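Local coordinates for glycosyltransferase Gtf1 (Streptococcus pneumoniae, PDB 4PQG), which is a glycosyltransferase of the GT-B class that carries an extended beta-sheet domain and holds uridine-5'-diphosphate in a pocket, at residues I63-D67 / N68-W72; E239-T242 / A243-V247; H381-E384 / D385-L389. One frame throughout, in Å; residues are numbered along the deposited sequence.

Contact 1: residues I63-D67 / N68-W72; sequences IGFDD and NQVIW
Gln69 turns its side chain back toward Asp66, so that the amide lies obliquely against the carboxylate, the two planes 31° apart. The amide oxygen is the working end: Gln69 OE1 takes the backbone N-H of Asp66, at 3.1 Å from Asp66 N, in the plane of the amide carbonyl. With CG beside its own backbone N (chi1 -79°) and the chain extended beyond, Gln69 has the length to reach back over the turn. In the other direction Gln69 N donates to Asp66 O at 2.8 Å, so the two residues are tied by a reciprocal pair of bonds. Asp66 OD2 stands 3.5 Å from Gln69 OE1, two acceptors side by side; Arg37, which hydrogen-bonds Gln69 OE1 and forms a long, weak ion pair with Asp66 OD2, probably offsets the repulsion.

The turn joins helix 56-63, which ends in a Schellman motif at Gly64, to strand 70-72, an outermost strand of the N-terminal parallel sheet; it thereby completes the beta-alpha-beta crossover from strand 42-47. Val70 N donates to Asp67 O at 3.1 Å.

On the apolar flank Val70 CG2, anti to its carbonyl carbon, meets CB of Phe65 at 3.8 Å, while the edge of the Phe65 ring faces Gln69 OE1. Phe65 also touches Ala33 of helix 24-38 and meets the ring of Phe45. One water donates to both Asp66 OD2 and Asn68 OD1, bridging two side chains that do not bond directly. A second water donates to Asp67 O and Val70 O.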
ATOM      1  N   ILE A  63       3.994   2.446   8.579  1.00 23.37           N
ATOM      2  CA  ILE A  63       3.183   3.306   7.734  1.00 24.40           C
ATOM      3  C   ILE A  63       2.371   4.280   8.603  1.00 24.82           C
ATOM      4  O   ILE A  63       1.729   5.207   8.105  1.00 24.73           O
ATOM      5  CB  ILE A  63       2.292   2.431   6.805  1.00 25.07           C
ATOM      6  CG1 ILE A  63       1.957   3.132   5.502  1.00 24.92           C
ATOM      7  CG2 ILE A  63       1.029   1.960   7.496  1.00 25.32           C
ATOM      8  CD1 ILE A  63       1.184   2.218   4.570  1.00 24.38           C
ATOM      9  N   GLY A  64       2.421   4.061   9.915  1.00 25.58           N
ATOM     10  CA  GLY A  64       1.854   4.987  10.855  1.00 25.40           C
ATOM     11  C   GLY A  64       0.523   4.631  11.489  1.00 25.70           C
ATOM     12  O   GLY A  64      -0.039   5.472  12.187  1.00 26.54           O
ATOM     13  N   PHE A  65       0.002   3.418  11.277  1.00 24.33           N
ATOM     14  CA  PHE A  65      -1.205   2.993  12.019  1.00 23.12           C
ATOM     15  C   PHE A  65      -0.838   2.809  13.505  1.00 23.49           C
ATOM     16  O   PHE A  65       0.270   2.376  13.820  1.00 23.53           O
ATOM     17  CB  PHE A  65      -1.751   1.653  11.503  1.00 22.22           C
ATOM     18  CG  PHE A  65      -2.349   1.702  10.133  1.00 21.77           C
ATOM     19  CD1 PHE A  65      -3.560   2.360   9.888  1.00 21.03           C
ATOM     20  CD2 PHE A  65      -1.731   1.043   9.086  1.00 21.64           C
ATOM     21  CE1 PHE A  65      -4.113   2.378   8.615  1.00 21.33           C
ATOM     22  CE2 PHE A  65      -2.278   1.061   7.806  1.00 21.96           C
ATOM     23  CZ  PHE A  65      -3.470   1.720   7.570  1.00 21.73           C
ATOM     24  N   ASP A  66      -1.753   3.151  14.416  1.00 24.84           N
ATOM     25  CA  ASP A  66      -1.604   2.757  15.825  1.00 25.65           C
ATOM     26  C   ASP A  66      -1.960   1.288  15.931  1.00 24.45           C
ATOM     27  O   ASP A  66      -2.865   0.839  15.229  1.00 24.62           O
ATOM     28  CB  ASP A  66      -2.577   3.521  16.720  1.00 27.51           C
ATOM     29  CG  ASP A  66      -2.307   5.003  16.754  1.00 29.66           C
ATOM     30  OD1 ASP A  66      -1.135   5.423  16.794  1.00 29.90           O
ATOM     31  OD2 ASP A  66      -3.291   5.750  16.767  1.00 31.89           O
ATOM     32  N   ASP A  67      -1.275   0.556  16.815  1.00 25.03           N
ATOM     33  CA  ASP A  67      -1.540  -0.874  17.023  1.00 25.68           C
ATOM     34  C   ASP A  67      -3.023  -1.165  17.272  1.00 25.61           C
ATOM     35  O   ASP A  67      -3.555  -2.152  16.775  1.00 25.00           O
ATOM     36  CB  ASP A  67      -0.710  -1.435  18.186  1.00 25.89           C
ATOM     37  CG  ASP A  67       0.779  -1.454  17.896  1.00 27.01           C
ATOM     38  OD1 ASP A  67       1.215  -1.082  16.770  1.00 25.86           O
ATOM     39  OD2 ASP A  67       1.522  -1.853  18.813  1.00 27.90           O
ATOM     40  N   ASN A  68      -3.701  -0.300  18.022  1.00 25.53           N
ATOM     41  CA  ASN A  68      -5.111  -0.555  18.313  1.00 26.57           C
ATOM     42  C   ASN A  68      -6.048  -0.207  17.154  1.00 26.57           C
ATOM     43  O   ASN A  68      -7.246  -0.386  17.259  1.00 28.07           O
ATOM     44  CB  ASN A  68      -5.546   0.119  19.622  1.00 29.11           C
ATOM     45  CG  ASN A  68      -5.507   1.634  19.542  1.00 30.98           C
ATOM     46  OD1 ASN A  68      -5.679   2.233  18.469  1.00 30.06           O
ATOM     47  ND2 ASN A  68      -5.287   2.267  20.687  1.00 33.20           N
ATOM     48  N   GLN A  69      -5.498   0.289  16.050  1.00 26.32           N
ATOM     49  CA  GLN A  69      -6.272   0.442  14.812  1.00 25.15           C
ATOM     50  C   GLN A  69      -6.138  -0.775  13.869  1.00 24.92           C
ATOM     51  O   GLN A  69      -6.731  -0.788  12.790  1.00 25.64           O
ATOM     52  CB  GLN A  69      -5.805   1.697  14.074  1.00 25.91           C
ATOM     53  CG  GLN A  69      -6.344   3.005  14.617  1.00 26.76           C
ATOM     54  CD  GLN A  69      -5.744   4.202  13.903  1.00 27.47           C
ATOM     55  OE1 GLN A  69      -4.522   4.316  13.770  1.00 28.14           O
ATOM     56  NE2 GLN A  69      -6.603   5.108  13.445  1.00 27.90           N
ATOM     57  N   VAL A  70      -5.361  -1.788  14.259  1.00 22.47           N
ATOM     58  CA  VAL A  70      -5.009  -2.861  13.323  1.00 21.03           C
ATOM     59  C   VAL A  70      -5.708  -4.181  13.637  1.00 21.40           C
ATOM     60  O   VAL A  70      -5.635  -4.662  14.766  1.00 21.50           O
ATOM     61  CB  VAL A  70      -3.480  -3.073  13.264  1.00 20.62           C
ATOM     62  CG1 VAL A  70      -3.121  -4.286  12.404  1.00 19.21           C
ATOM     63  CG2 VAL A  70      -2.812  -1.813  12.732  1.00 20.07           C
ATOM     64  N   ILE A  71      -6.388  -4.744  12.635  1.00 19.89           N
ATOM     65  CA  ILE A  71      -6.896  -6.125  12.700  1.00 19.94           C
ATOM     66  C   ILE A  71      -6.262  -6.965  11.585  1.00 19.31           C
ATOM     67  O   ILE A  71      -6.269  -6.565  10.412  1.00 19.51           O
ATOM     68  CB  ILE A  71      -8.433  -6.192  12.575  1.00 19.41           C
ATOM     69  CG1 ILE A  71      -9.082  -5.615  13.842  1.00 20.19           C
ATOM     70  CG2 ILE A  71      -8.881  -7.642  12.391  1.00 20.49           C
ATOM     71  CD1 ILE A  71     -10.591  -5.458  13.790  1.00 19.73           C
ATOM     72  N   TRP A  72      -5.672  -8.094  11.963  1.00 18.45           N
ATOM     73  CA  TRP A  72      -5.186  -9.073  11.009  1.00 17.62           C
ATOM     74  C   TRP A  72      -6.114 -10.237  11.093  1.00 17.25           C
ATOM     75  O   TRP A  72      -6.351 -10.771  12.184  1.00 16.81           O
ATOM     76  CB  TRP A  72      -3.736  -9.473  11.299  1.00 17.82           C
ATOM     77  CG  TRP A  72      -3.180 -10.519  10.341  1.00 17.00           C
ATOM     78  CD1 TRP A  72      -3.434 -10.654   8.973  1.00 17.02           C
ATOM     79  CD2 TRP A  72      -2.266 -11.619  10.662  1.00 17.09           C
ATOM     80  NE1 TRP A  72      -2.761 -11.730   8.451  1.00 16.91           N
ATOM     81  CE2 TRP A  72      -2.038 -12.347   9.408  1.00 16.79           C
ATOM     82  CE3 TRP A  72      -1.645 -12.063  11.821  1.00 17.38           C
ATOM     83  CZ2 TRP A  72      -1.212 -13.455   9.343  1.00 17.48           C
ATOM     84  CZ3 TRP A  72      -0.807 -13.179  11.738  1.00 17.14           C
ATOM     85  CH2 TRP A  72      -0.615 -13.869  10.532  1.00 17.32           C
TER
HETATM   86  O   HOH W   1      -5.651   4.948  17.853  1.00 28.15           O
HETATM   87  O   HOH W   2      -5.274  -4.080  17.389  1.00 27.96           O

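Contact 2: residues E239-T242 / A243-V247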
ATOM      1  N   GLU A 239     -22.354  -9.602   4.505  1.00 25.33           N
ATOM      2  CA  GLU A 239     -22.263  -9.381   5.937  1.00 24.23           C
ATOM      3  C   GLU A 239     -22.292  -7.915   6.334  1.00 25.55           C
ATOM      4  O   GLU A 239     -22.575  -7.592   7.489  1.00 25.52           O
ATOM      5  CB  GLU A 239     -21.012 -10.052   6.512  1.00 24.30           C
ATOM      6  CG  GLU A 239     -20.980 -11.560   6.316  1.00 23.47           C
ATOM      7  CD  GLU A 239     -22.182 -12.243   6.939  1.00 24.48           C
ATOM      8  OE1 GLU A 239     -22.557 -11.855   8.074  1.00 23.74           O
ATOM      9  OE2 GLU A 239     -22.738 -13.156   6.295  1.00 22.38           O
ATOM     10  N   ALA A 240     -22.007  -7.030   5.384  1.00 25.67           N
ATOM     11  CA  ALA A 240     -22.015  -5.596   5.654  1.00 27.33           C
ATOM     12  C   ALA A 240     -23.414  -4.981   5.548  1.00 28.01           C
ATOM     13  O   ALA A 240     -23.602  -3.834   5.943  1.00 29.32           O
ATOM     14  CB  ALA A 240     -21.052  -4.869   4.725  1.00 26.57           C
ATOM     15  N   GLN A 241     -24.380  -5.731   5.018  1.00 29.40           N
ATOM     16  CA  GLN A 241     -25.737  -5.208   4.818  1.00 32.32           C
ATOM     17  C   GLN A 241     -26.427  -4.769   6.116  1.00 34.40           C
ATOM     18  O   GLN A 241     -27.257  -3.867   6.098  1.00 37.36           O
ATOM     19  CB  GLN A 241     -26.611  -6.207   4.049  1.00 32.80           C
ATOM     20  CG  GLN A 241     -26.140  -6.482   2.630  1.00 32.70           C
ATOM     21  CD  GLN A 241     -25.883  -5.205   1.838  1.00 34.12           C
ATOM     22  OE1 GLN A 241     -26.821  -4.503   1.458  1.00 34.67           O
ATOM     23  NE2 GLN A 241     -24.609  -4.896   1.595  1.00 31.11           N
ATOM     24  N   THR A 242     -26.069  -5.393   7.237  1.00 34.67           N
ATOM     25  CA  THR A 242     -26.639  -5.013   8.532  1.00 36.35           C
ATOM     26  C   THR A 242     -26.009  -3.734   9.071  1.00 36.30           C
ATOM     27  O   THR A 242     -26.558  -3.121   9.977  1.00 37.92           O
ATOM     28  CB  THR A 242     -26.562  -6.136   9.600  1.00 38.26           C
ATOM     29  OG1 THR A 242     -25.203  -6.566   9.777  1.00 38.24           O
ATOM     30  CG2 THR A 242     -27.439  -7.328   9.203  1.00 38.93           C
ATOM     31  N   ALA A 243     -24.865  -3.336   8.513  1.00 32.80           N
ATOM     32  CA  ALA A 243     -24.252  -2.050   8.828  1.00 31.59           C
ATOM     33  C   ALA A 243     -24.456  -1.099   7.646  1.00 30.37           C
ATOM     34  O   ALA A 243     -25.513  -1.116   7.014  1.00 31.67           O
ATOM     35  CB  ALA A 243     -22.765  -2.224   9.139  1.00 32.31           C
ATOM     36  N   HIS A 244     -23.459  -0.257   7.372  1.00 27.55           N
ATOM     37  CA  HIS A 244     -23.397   0.482   6.112  1.00 28.49           C
ATOM     38  C   HIS A 244     -22.152   0.074   5.382  1.00 27.14           C
ATOM     39  O   HIS A 244     -21.155  -0.271   6.008  1.00 25.68           O
ATOM     40  CB  HIS A 244     -23.388   1.986   6.346  1.00 31.99           C
ATOM     41  CG  HIS A 244     -24.573   2.485   7.143  1.00 35.81           C
ATOM     42  ND1 HIS A 244     -25.749   2.820   6.567  1.00 37.23           N
ATOM     43  CD2 HIS A 244     -24.736   2.676   8.515  1.00 35.45           C
ATOM     44  CE1 HIS A 244     -26.619   3.216   7.524  1.00 37.84           C
ATOM     45  NE2 HIS A 244     -25.996   3.136   8.713  1.00 36.87           N
ATOM     46  N   LEU A 245     -22.212   0.121   4.054  1.00 25.51           N
ATOM     47  CA  LEU A 245     -21.134  -0.336   3.198  1.00 23.51           C
ATOM     48  C   LEU A 245     -20.710   0.780   2.240  1.00 22.67           C
ATOM     49  O   LEU A 245     -21.521   1.296   1.468  1.00 23.03           O
ATOM     50  CB  LEU A 245     -21.569  -1.583   2.408  1.00 22.06           C
ATOM     51  CG  LEU A 245     -20.565  -2.147   1.395  1.00 21.91           C
ATOM     52  CD1 LEU A 245     -19.308  -2.646   2.095  1.00 22.18           C
ATOM     53  CD2 LEU A 245     -21.185  -3.238   0.541  1.00 22.68           C
ATOM     54  N   ALA A 246     -19.436   1.147   2.302  1.00 21.82           N
ATOM     55  CA  ALA A 246     -18.847   2.089   1.354  1.00 20.89           C
ATOM     56  C   ALA A 246     -17.737   1.378   0.583  1.00 20.92           C
ATOM     57  O   ALA A 246     -17.039   0.521   1.143  1.00 20.32           O
ATOM     58  CB  ALA A 246     -18.303   3.311   2.085  1.00 21.75           C
ATOM     59  N   VAL A 247     -17.612   1.702  -0.703  1.00 19.68           N
ATOM     60  CA  VAL A 247     -16.539   1.169  -1.561  1.00 19.58           C
ATOM     61  C   VAL A 247     -15.691   2.347  -2.033  1.00 20.33           C
ATOM     62  O   VAL A 247     -16.210   3.301  -2.633  1.00 19.86           O
ATOM     63  CB  VAL A 247     -17.090   0.389  -2.775  1.00 19.42           C
ATOM     64  CG1 VAL A 247     -15.993   0.106  -3.814  1.00 18.92           C
ATOM     65  CG2 VAL A 247     -17.772  -0.896  -2.317  1.00 19.47           C
TER
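A single hydrogen bond spans the contact: Ala243 N donates to Ala240 O at 2.9 Å. It closes a type I beta turn running from Ala240 to Ala243. The bond is bent, with an angle of 138° at the hydrogen. The turn leaves Ala243 CB 3.7 Å from Ala240 O.

The apolar contacts come next. Leu245 points its CB toward the end of helix 233-240, and its CG lies anti to the backbone N (chi1 177°), which carries the branch over the methyl of Ala240. The CD1 branch makes the nearest approach, 3.9 Å from Ala240 CB, with Leu245 CB behind it at 4.1 Å from the same methyl. Phe237, three residues before Ala240 in the helix, also touches Leu245.

The remaining contact is polar against apolar. The chain of Gln241 bends at chi2 (-50°) and folds back, so that NE2 lies 3.9 Å from CD2 of Leu245, the other methyl branch. The two side chains run aslant to one another. This amide nitrogen has its hydrogen bonds to Phe237 O and Lys279 O, and its meeting with the leucine is van der Waals only.

Here the chain passes from helix to strand within the beta-alpha-beta unit of 223-226, 233-240 and 244-248, in the N-terminal parallel sheet. Leu245 N is bound by Asp281 OD2, and backbone bonds tie His244 and Ala246 to Val224 of the neighbouring strand. Between the two segments themselves, the contact thus amounts to one bent bond plus the apolar packing of Leu245, with Gln241 NE2 satisfied by the carbonyls of Phe237 and Lys279.

Contact 3: residues H381-E384 / D385-L389; sequences HQAE and DYIQL
The carbonyl oxygen of Ala383 accepts two backbone N-H groups of the next segment, Tyr386 N at 3.0 Å and Ile387 N at 2.9 Å, the bends at Glu384 and Asp385 having angles close to those of a type I turn. Ile387 N approaches almost in line with the C=O bond, whereas Tyr386 N stands 44° out of the carbonyl plane, so the oxygen is gripped from two directions.

Tyr386 swings its ring back beside Ala383, meeting the methyl obliquely. Its CG is wedged between the backbone N and the carbonyl carbon (chi1 72°), and this torsion brings CE2 to 3.6 Å from Ala383 CB, with CZ almost equally near. Roughly at right angles to this approach, Ile387 CD1 lies 3.9 Å from Ala383 CB. The alanine is buried here, with the tyrosine ring and the isoleucine tip resting on it.

The segment links helix 371-380, which ends in a Schellman motif with Gln382 at positive phi, to strand 387-391. That strand is an outermost one in the C-terminal parallel sheet, and the link completes the beta-alpha-beta crossover that starts at strand 361-365, within the group 1 glycosyl transferase range.

Gln388 stretches its side chain back and donates NE2 to Glu384 O at 3.1 Å. This bond is straight, 166° at the hydrogen, and lies in the planes of both the amide and the carbonyl. At the far end of the tyrosine a water lies in the ring plane, 2.9 Å from Tyr386 OH, and donates to His381 O, bridging the phenol to the first residue that leaves helical geometry after helix 371-380. His354 stacks on the ring of Tyr386, and Ile351 of helix 343-353 touches both Tyr386 and Ile387.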
ATOM      1  N   HIS A 381      24.139   5.050 -20.253  1.00 31.85           N
ATOM      2  CA  HIS A 381      24.412   6.460 -20.527  1.00 32.36           C
ATOM      3  C   HIS A 381      25.427   7.063 -19.580  1.00 31.66           C
ATOM      4  O   HIS A 381      25.655   8.272 -19.597  1.00 32.13           O
ATOM      5  CB  HIS A 381      23.105   7.263 -20.571  1.00 32.02           C
ATOM      6  CG  HIS A 381      22.227   6.934 -21.769  1.00 32.74           C
ATOM      7  ND1 HIS A 381      21.377   5.881 -21.786  1.00 33.84           N
ATOM      8  CD2 HIS A 381      22.107   7.549 -23.012  1.00 31.72           C
ATOM      9  CE1 HIS A 381      20.749   5.831 -22.975  1.00 32.06           C
ATOM     10  NE2 HIS A 381      21.191   6.852 -23.721  1.00 33.14           N
ATOM     11  N   GLN A 382      26.060   6.215 -18.766  1.00 31.07           N
ATOM     12  CA  GLN A 382      27.006   6.648 -17.725  1.00 32.74           C
ATOM     13  C   GLN A 382      26.445   7.787 -16.863  1.00 33.73           C
ATOM     14  O   GLN A 382      27.130   8.770 -16.558  1.00 32.48           O
ATOM     15  CB  GLN A 382      28.382   6.996 -18.327  1.00 33.81           C
ATOM     16  CG  GLN A 382      29.149   5.772 -18.824  1.00 35.35           C
ATOM     17  CD  GLN A 382      30.281   6.101 -19.799  1.00 37.78           C
ATOM     18  OE1 GLN A 382      31.069   7.036 -19.589  1.00 37.01           O
ATOM     19  NE2 GLN A 382      30.382   5.307 -20.859  1.00 36.83           N
ATOM     20  N   ALA A 383      25.190   7.636 -16.457  1.00 32.31           N
ATOM     21  CA  ALA A 383      24.488   8.695 -15.757  1.00 32.06           C
ATOM     22  C   ALA A 383      24.460   8.503 -14.235  1.00 32.90           C
ATOM     23  O   ALA A 383      23.801   9.261 -13.522  1.00 34.97           O
ATOM     24  CB  ALA A 383      23.080   8.845 -16.327  1.00 33.46           C
ATOM     25  N   GLU A 384      25.199   7.513 -13.742  1.00 33.33           N
ATOM     26  CA  GLU A 384      25.241   7.194 -12.303  1.00 35.89           C
ATOM     27  C   GLU A 384      25.492   8.373 -11.362  1.00 35.52           C
ATOM     28  O   GLU A 384      25.003   8.380 -10.243  1.00 33.93           O
ATOM     29  CB  GLU A 384      26.270   6.093 -12.001  1.00 37.54           C
ATOM     30  CG  GLU A 384      25.967   4.745 -12.639  1.00 38.80           C
ATOM     31  CD  GLU A 384      26.734   4.526 -13.928  1.00 41.00           C
ATOM     32  OE1 GLU A 384      27.044   5.513 -14.622  1.00 41.66           O
ATOM     33  OE2 GLU A 384      27.033   3.361 -14.253  1.00 44.98           O
ATOM     34  N   ASP A 385      26.273   9.354 -11.808  1.00 37.47           N
ATOM     35  CA  ASP A 385      26.654  10.466 -10.948  1.00 38.39           C
ATOM     36  C   ASP A 385      25.539  11.480 -10.752  1.00 35.75           C
ATOM     37  O   ASP A 385      25.583  12.258  -9.802  1.00 36.92           O
ATOM     38  CB  ASP A 385      27.935  11.152 -11.458  1.00 43.13           C
ATOM     39  CG  ASP A 385      29.187  10.314 -11.211  1.00 47.41           C
ATOM     40  OD1 ASP A 385      29.126   9.340 -10.422  1.00 49.58           O
ATOM     41  OD2 ASP A 385      30.238  10.632 -11.808  1.00 51.67           O
ATOM     42  N   TYR A 386      24.536  11.456 -11.629  1.00 32.61           N
ATOM     43  CA  TYR A 386      23.439  12.423 -11.551  1.00 31.04           C
ATOM     44  C   TYR A 386      22.007  11.853 -11.565  1.00 28.12           C
ATOM     45  O   TYR A 386      21.040  12.604 -11.360  1.00 26.02           O
ATOM     46  CB  TYR A 386      23.618  13.526 -12.602  1.00 30.58           C
ATOM     47  CG  TYR A 386      23.368  13.148 -14.052  1.00 30.35           C
ATOM     48  CD1 TYR A 386      22.149  13.431 -14.658  1.00 31.51           C
ATOM     49  CD2 TYR A 386      24.370  12.564 -14.834  1.00 32.22           C
ATOM     50  CE1 TYR A 386      21.910  13.109 -15.989  1.00 31.80           C
ATOM     51  CE2 TYR A 386      24.145  12.245 -16.175  1.00 31.71           C
ATOM     52  CZ  TYR A 386      22.912  12.523 -16.743  1.00 31.59           C
ATOM     53  OH  TYR A 386      22.661  12.224 -18.064  1.00 32.53           O
ATOM     54  N   ILE A 387      21.877  10.551 -11.827  1.00 28.19           N
ATOM     55  CA  ILE A 387      20.591   9.841 -11.705  1.00 27.48           C
ATOM     56  C   ILE A 387      20.766   8.634 -10.776  1.00 28.87           C
ATOM     57  O   ILE A 387      21.608   7.753 -11.039  1.00 27.48           O
ATOM     58  CB  ILE A 387      20.009   9.392 -13.072  1.00 26.10           C
ATOM     59  CG1 ILE A 387      19.908  10.581 -14.034  1.00 26.32           C
ATOM     60  CG2 ILE A 387      18.615   8.779 -12.895  1.00 25.76           C
ATOM     61  CD1 ILE A 387      19.587  10.223 -15.474  1.00 26.02           C
ATOM     62  N   GLN A 388      19.984   8.608  -9.690  1.00 27.98           N
ATOM     63  CA  GLN A 388      20.108   7.570  -8.653  1.00 29.73           C
ATOM     64  C   GLN A 388      18.769   7.050  -8.098  1.00 28.70           C
ATOM     65  O   GLN A 388      17.801   7.798  -7.967  1.00 27.16           O
ATOM     66  CB  GLN A 388      20.992   8.056  -7.499  1.00 31.64           C
ATOM     67  CG  GLN A 388      22.472   8.106  -7.854  1.00 35.20           C
ATOM     68  CD  GLN A 388      23.287   8.982  -6.921  1.00 37.40           C
ATOM     69  OE1 GLN A 388      22.839   9.347  -5.829  1.00 35.47           O
ATOM     70  NE2 GLN A 388      24.505   9.333  -7.360  1.00 38.87           N
ATOM     71  N   LEU A 389      18.757   5.755  -7.787  1.00 28.86           N
ATOM     72  CA  LEU A 389      17.638   5.082  -7.145  1.00 28.09           C
ATOM     73  C   LEU A 389      17.874   5.120  -5.650  1.00 25.87           C
ATOM     74  O   LEU A 389      18.895   4.646  -5.154  1.00 26.22           O
ATOM     75  CB  LEU A 389      17.545   3.625  -7.613  1.00 29.10           C
ATOM     76  CG  LEU A 389      16.833   3.241  -8.921  1.00 31.27           C
ATOM     77  CD1 LEU A 389      17.287   4.080 -10.102  1.00 33.52           C
ATOM     78  CD2 LEU A 389      17.044   1.762  -9.218  1.00 31.04           C
TER
HETATM   79  O   HOH W   3      24.871  11.168 -19.560  1.00 38.04           O

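All three contacts are helix-to-strand junctions in parallel sheets, and they are met in series along the chain. Contacts 1 and 2 feed strands of the same N-terminal sheet, 70-72 at its outermost position and 244-248 further in; their centres are about 21 Å apart. Contact 3 serves an outermost strand of the C-terminal sheet; its centre is about 38 Å from that of contact 1 and about 50 Å from that of contact 2, on the opposite side of the chain's centre from both. Contacts 1 and 3 stand back from the bound uridine-5'-diphosphate: the side chain of Phe65 is about 11 Å from it, and that of Gln388 about 13 Å.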